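Local coordinates for protein D-mandelate dehydrogenase (Rhodotorula graminis, PDB 2W2K) that probably interconverts D-mandelate and its 2-keto acid using a nicotinamide cofactor, like other D-2-hydroxyacid dehydrogenases, at residues D18-F23 with F27-A32; F52-K57 with T322-F327. All coordinates share one frame; numbering follows the deposited sequence.

Contact 1: D18-F23 with F27-A32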
# COMPACT_ATOMS: atom_id res chain seq x y z
N ASP B 18 32.21 -9.03 -5.97
CA ASP B 18 33.52 -8.31 -5.89
C ASP B 18 34.02 -8.05 -4.45
O ASP B 18 35.20 -8.31 -4.13
CB ASP B 18 33.49 -6.98 -6.65
CG ASP B 18 33.34 -7.14 -8.18
OD1 ASP B 18 33.67 -8.21 -8.73
OD2 ASP B 18 32.90 -6.17 -8.82
N LEU B 19 33.15 -7.54 -3.58
CA LEU B 19 33.51 -7.32 -2.18
C LEU B 19 33.82 -8.64 -1.45
O LEU B 19 34.76 -8.69 -0.65
CB LEU B 19 32.43 -6.53 -1.42
CG LEU B 19 32.86 -5.82 -0.12
CD1 LEU B 19 33.94 -4.74 -0.38
CD2 LEU B 19 31.63 -5.22 0.62
N TRP B 20 33.06 -9.70 -1.74
CA TRP B 20 33.34 -11.04 -1.17
C TRP B 20 34.68 -11.66 -1.63
O TRP B 20 35.37 -12.32 -0.83
CB TRP B 20 32.15 -12.01 -1.39
CG TRP B 20 32.21 -13.44 -0.74
CD1 TRP B 20 32.12 -14.64 -1.39
CD2 TRP B 20 32.31 -13.77 0.67
NE1 TRP B 20 32.19 -15.70 -0.48
CE2 TRP B 20 32.30 -15.18 0.78
CE3 TRP B 20 32.41 -13.00 1.84
CZ2 TRP B 20 32.41 -15.85 2.02
CZ3 TRP B 20 32.52 -13.67 3.09
CH2 TRP B 20 32.51 -15.07 3.16
N SER B 21 35.04 -11.49 -2.91
CA SER B 21 36.36 -11.95 -3.39
C SER B 21 37.50 -11.20 -2.69
O SER B 21 38.49 -11.83 -2.29
CB SER B 21 36.47 -11.83 -4.93
OG SER B 21 35.57 -12.75 -5.54
N ASP B 22 37.35 -9.88 -2.53
CA ASP B 22 38.28 -9.03 -1.74
C ASP B 22 38.45 -9.54 -0.29
O ASP B 22 39.58 -9.63 0.25
CB ASP B 22 37.82 -7.55 -1.77
CG ASP B 22 38.75 -6.61 -1.03
OD1 ASP B 22 39.89 -6.39 -1.50
OD2 ASP B 22 38.33 -6.06 0.02
N PHE B 23 37.32 -9.87 0.32
CA PHE B 23 37.26 -10.36 1.73
C PHE B 23 38.05 -11.66 1.86
O PHE B 23 38.84 -11.82 2.80
CB PHE B 23 35.79 -10.55 2.19
CG PHE B 23 35.61 -10.63 3.71
CD1 PHE B 23 35.54 -9.47 4.48
CD2 PHE B 23 35.49 -11.88 4.36
CE1 PHE B 23 35.36 -9.53 5.87
CE2 PHE B 23 35.30 -11.94 5.79
CZ PHE B 23 35.25 -10.76 6.53
N PHE B 27 41.40 -12.24 4.28
CA PHE B 27 41.09 -13.10 5.45
C PHE B 27 41.00 -14.59 5.07
O PHE B 27 40.46 -14.92 4.00
CB PHE B 27 39.71 -12.71 6.03
CG PHE B 27 39.66 -11.33 6.67
CD1 PHE B 27 40.35 -11.07 7.86
CD2 PHE B 27 38.91 -10.29 6.09
CE1 PHE B 27 40.31 -9.78 8.47
CE2 PHE B 27 38.86 -9.01 6.69
CZ PHE B 27 39.56 -8.77 7.89
N GLU B 28 41.50 -15.50 5.92
CA GLU B 28 41.24 -16.95 5.74
C GLU B 28 39.82 -17.27 6.25
O GLU B 28 39.59 -17.24 7.47
CB GLU B 28 42.29 -17.81 6.48
CG GLU B 28 42.03 -19.33 6.35
CD GLU B 28 42.91 -20.16 7.28
OE1 GLU B 28 43.79 -19.59 7.96
OE2 GLU B 28 42.69 -21.40 7.35
N VAL B 29 38.89 -17.56 5.34
CA VAL B 29 37.47 -17.83 5.69
C VAL B 29 37.23 -19.33 5.88
O VAL B 29 37.52 -20.14 4.97
CB VAL B 29 36.47 -17.24 4.63
CG1 VAL B 29 34.98 -17.57 4.99
CG2 VAL B 29 36.62 -15.72 4.58
N ILE B 30 36.75 -19.68 7.08
CA ILE B 30 36.54 -21.08 7.52
C ILE B 30 35.02 -21.45 7.57
O ILE B 30 34.29 -20.90 8.41
CB ILE B 30 37.15 -21.30 8.96
CG1 ILE B 30 38.58 -20.71 9.07
CG2 ILE B 30 37.07 -22.80 9.36
CD1 ILE B 30 38.99 -20.38 10.54
N PRO B 31 34.53 -22.34 6.68
CA PRO B 31 33.12 -22.79 6.82
C PRO B 31 32.83 -23.55 8.14
O PRO B 31 33.55 -24.49 8.48
CB PRO B 31 32.91 -23.71 5.59
CG PRO B 31 34.00 -23.35 4.65
CD PRO B 31 35.19 -22.95 5.51
N ALA B 32 31.79 -23.14 8.89
CA ALA B 32 31.41 -23.84 10.14
C ALA B 32 30.87 -25.26 9.87
O ALA B 32 30.97 -26.16 10.73
CB ALA B 32 30.38 -23.00 10.97

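Contact 2: F52-K57 with T322-F327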
# COMPACT_ATOMS: atom_id res chain seq x y z
N PHE B 52 40.46 -18.45 15.89
CA PHE B 52 39.99 -17.46 14.89
C PHE B 52 39.77 -16.09 15.56
O PHE B 52 39.57 -16.02 16.79
CB PHE B 52 38.75 -17.95 14.09
CG PHE B 52 37.63 -18.51 14.94
CD1 PHE B 52 36.62 -17.65 15.45
CD2 PHE B 52 37.55 -19.89 15.21
CE1 PHE B 52 35.57 -18.15 16.24
CE2 PHE B 52 36.50 -20.42 16.00
CZ PHE B 52 35.49 -19.56 16.50
N GLU B 53 39.83 -15.01 14.76
CA GLU B 53 39.74 -13.64 15.27
C GLU B 53 38.39 -12.95 15.04
O GLU B 53 38.08 -11.92 15.68
CB GLU B 53 40.88 -12.76 14.68
CG GLU B 53 42.30 -13.11 15.17
CD GLU B 53 42.84 -14.44 14.65
OE1 GLU B 53 42.72 -14.75 13.45
OE2 GLU B 53 43.44 -15.18 15.46
N ALA B 54 37.59 -13.49 14.12
CA ALA B 54 36.25 -12.95 13.83
C ALA B 54 35.23 -14.05 13.47
O ALA B 54 35.61 -15.19 13.10
CB ALA B 54 36.33 -11.88 12.68
N ILE B 55 33.94 -13.70 13.58
CA ILE B 55 32.83 -14.48 13.07
C ILE B 55 31.96 -13.56 12.18
O ILE B 55 31.68 -12.41 12.57
CB ILE B 55 31.93 -15.03 14.25
CG1 ILE B 55 32.72 -15.96 15.21
CG2 ILE B 55 30.70 -15.77 13.68
CD1 ILE B 55 32.16 -15.93 16.68
N ILE B 56 31.50 -14.08 11.03
CA ILE B 56 30.56 -13.38 10.11
C ILE B 56 29.29 -14.21 9.78
O ILE B 56 29.34 -15.45 9.62
CB ILE B 56 31.32 -12.91 8.77
CG1 ILE B 56 30.55 -11.77 8.04
CG2 ILE B 56 31.69 -14.11 7.89
CD1 ILE B 56 31.31 -11.07 6.86
N LYS B 57 28.16 -13.51 9.70
CA LYS B 57 26.82 -14.12 9.47
C LYS B 57 26.09 -13.21 8.47
O LYS B 57 25.60 -12.11 8.83
CB LYS B 57 26.08 -14.22 10.84
CG LYS B 57 24.73 -15.05 10.85
CD LYS B 57 24.01 -14.82 12.20
CE LYS B 57 22.69 -15.62 12.40
NZ LYS B 57 21.56 -15.25 11.47
N THR B 322 32.49 -4.87 5.74
CA THR B 322 33.16 -3.60 6.05
C THR B 322 33.48 -3.42 7.54
O THR B 322 34.57 -2.95 7.89
CB THR B 322 32.35 -2.36 5.48
OG1 THR B 322 32.17 -2.51 4.06
CG2 THR B 322 33.06 -1.04 5.77
N ASN B 323 32.54 -3.79 8.41
CA ASN B 323 32.78 -3.76 9.86
C ASN B 323 34.05 -4.55 10.27
O ASN B 323 34.92 -4.03 11.01
CB ASN B 323 31.55 -4.28 10.62
CG ASN B 323 30.51 -3.17 10.93
OD1 ASN B 323 29.28 -3.39 10.81
ND2 ASN B 323 30.98 -2.02 11.35
N ILE B 324 34.16 -5.78 9.79
CA ILE B 324 35.31 -6.65 10.16
C ILE B 324 36.65 -6.13 9.57
O ILE B 324 37.70 -6.14 10.25
CB ILE B 324 35.00 -8.14 9.81
CG1 ILE B 324 33.87 -8.69 10.71
CG2 ILE B 324 36.25 -9.03 9.94
CD1 ILE B 324 33.26 -10.02 10.20
N ASP B 325 36.60 -5.65 8.33
CA ASP B 325 37.79 -5.05 7.66
C ASP B 325 38.31 -3.83 8.43
O ASP B 325 39.50 -3.77 8.78
CB ASP B 325 37.43 -4.67 6.20
CG ASP B 325 38.66 -4.35 5.32
OD1 ASP B 325 39.75 -4.00 5.82
OD2 ASP B 325 38.52 -4.44 4.09
N ARG B 326 37.42 -2.87 8.69
CA ARG B 326 37.73 -1.70 9.54
C ARG B 326 38.38 -2.09 10.88
O ARG B 326 39.45 -1.59 11.21
CB ARG B 326 36.48 -0.85 9.81
CG ARG B 326 35.99 -0.05 8.60
CD ARG B 326 34.62 0.63 8.86
NE ARG B 326 34.66 1.60 9.96
CZ ARG B 326 34.87 2.92 9.85
NH1 ARG B 326 35.09 3.47 8.66
NH2 ARG B 326 34.87 3.68 10.94
N PHE B 327 37.73 -2.99 11.63
CA PHE B 327 38.09 -3.31 13.02
C PHE B 327 39.37 -4.18 13.16
O PHE B 327 40.12 -4.01 14.12
CB PHE B 327 36.89 -3.99 13.72
CG PHE B 327 36.96 -3.95 15.23
CD1 PHE B 327 36.63 -2.78 15.94
CD2 PHE B 327 37.33 -5.09 15.96
CE1 PHE B 327 36.67 -2.74 17.34
CE2 PHE B 327 37.37 -5.06 17.37
CZ PHE B 327 37.04 -3.89 18.06

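Contact 1: D18-F23 with F27-A32
Phe23 and Phe27 meet ring against ring where helix 17-26 gives way to strand 28-31. Phe27 sets its CD2 over the centre of the Phe23 ring, 3.6 Å above the plane, and Phe23 CE1 lies 3.6 Å from Phe27 CE2. The two planes meet obliquely, at 44°, with the ring centroids 4.8 Å apart. Val29 reaches the same Phe23 ring at its edge, CG2 lying 4.0 Å from Phe23 CD2, while its other methyl, CG1, comes obliquely to the Trp20 indole at CH2. Phe23 carries its CG anti to the backbone N (chi1 -163°), which brings the ring to Phe27 and to Val29 of the strand. The same two phenylalanines are also joined through the backbone: Phe27 N donates to Phe23 O at 3.0 Å, somewhat bent at 138°, an i to i+4 bond made just as Phe27 leaves helical geometry. An alanine in place of Phe23 would probably leave Phe27 CD2 without the ring face beneath it and Val29 CG2 without its edge contact, opening a gap between helix 17-26 and strand 28-31. The contact closes the second half of the beta-alpha-beta unit formed by strand 5-8, helix 17-26 and strand 28-31; Val29 and Trp20 also touch Leu8 of strand 5-8, and Met321 of helix 310-330 packs on both Trp20 and Phe23.

Contact 2: F52-K57 with T322-F327
Ile324 points its two branches at different residues of strand 54-57: its chi1 of -67° turns CG2 anti to the backbone N, toward Ala54, and the extended CG1 arm (chi2 165°) carries CD1 on to Ile56. This is helix-on-sheet packing in a domain whose strand order, 2-1-3-4-5, is consistent with the flavodoxin-like substrate-binding domain of this family, which the C-terminal helix 310-330 rejoins. That helix packs against one face of the five-stranded parallel sheet, with strand 54-57 in the middle. The axes of strand 54-57 and helix segment 322-327 run nearly antiparallel, at 164°, and stand 9.9 Å apart at their closest.

Ala54 and Ile56, two apart on the strand, both project toward the helix, and Ile55 between them projects away. The small Ala54 offers just its CB, 4.0 Å from Ile324 CG2. Ile56 offers more: the Ile324 CD1 methyl approaches obliquely and lies 3.8 Å from Ile56 CB, with CG1 and CD1 of the same side chain close to it as well. The contact is wholly apolar on the side-chain level, and all four touching residues are buried.

Neighbouring strands and helix turns fill in around this core. Ile324 also touches Ala85 of strand 83-86, and Ile56 reaches Val6 and Leu8 of strand 5-8. On helix 310-330 itself, Leu328 one turn on touches Ala54, and Thr320 and Met321 just before the segment touch Ile56. Ile55 still takes part through its backbone, its carbonyl O lying 3.7 Å from Ile324 CD1.

Overall arrangement
The two contacts come in series along the chain, with contact 1 complete before strand 54-57 begins, and their centres are about 10 Å apart. Both belong to one five-stranded parallel sheet: contact 1 brings in the edge strand 28-31, contact 2 the central strand 54-57, with strand 5-8 between. They merge into one apolar layer, since Phe27 CZ lies 3.9 Å from Ile324 CG2 and Phe23 CZ lies 4.0 Å from Ile56 CD1. Helix 310-330, from near the chain's end, thus packs beside the early helix 17-26 on this sheet, tying the C-terminal part of the chain back to its beginning, away from the cofactor-binding residues.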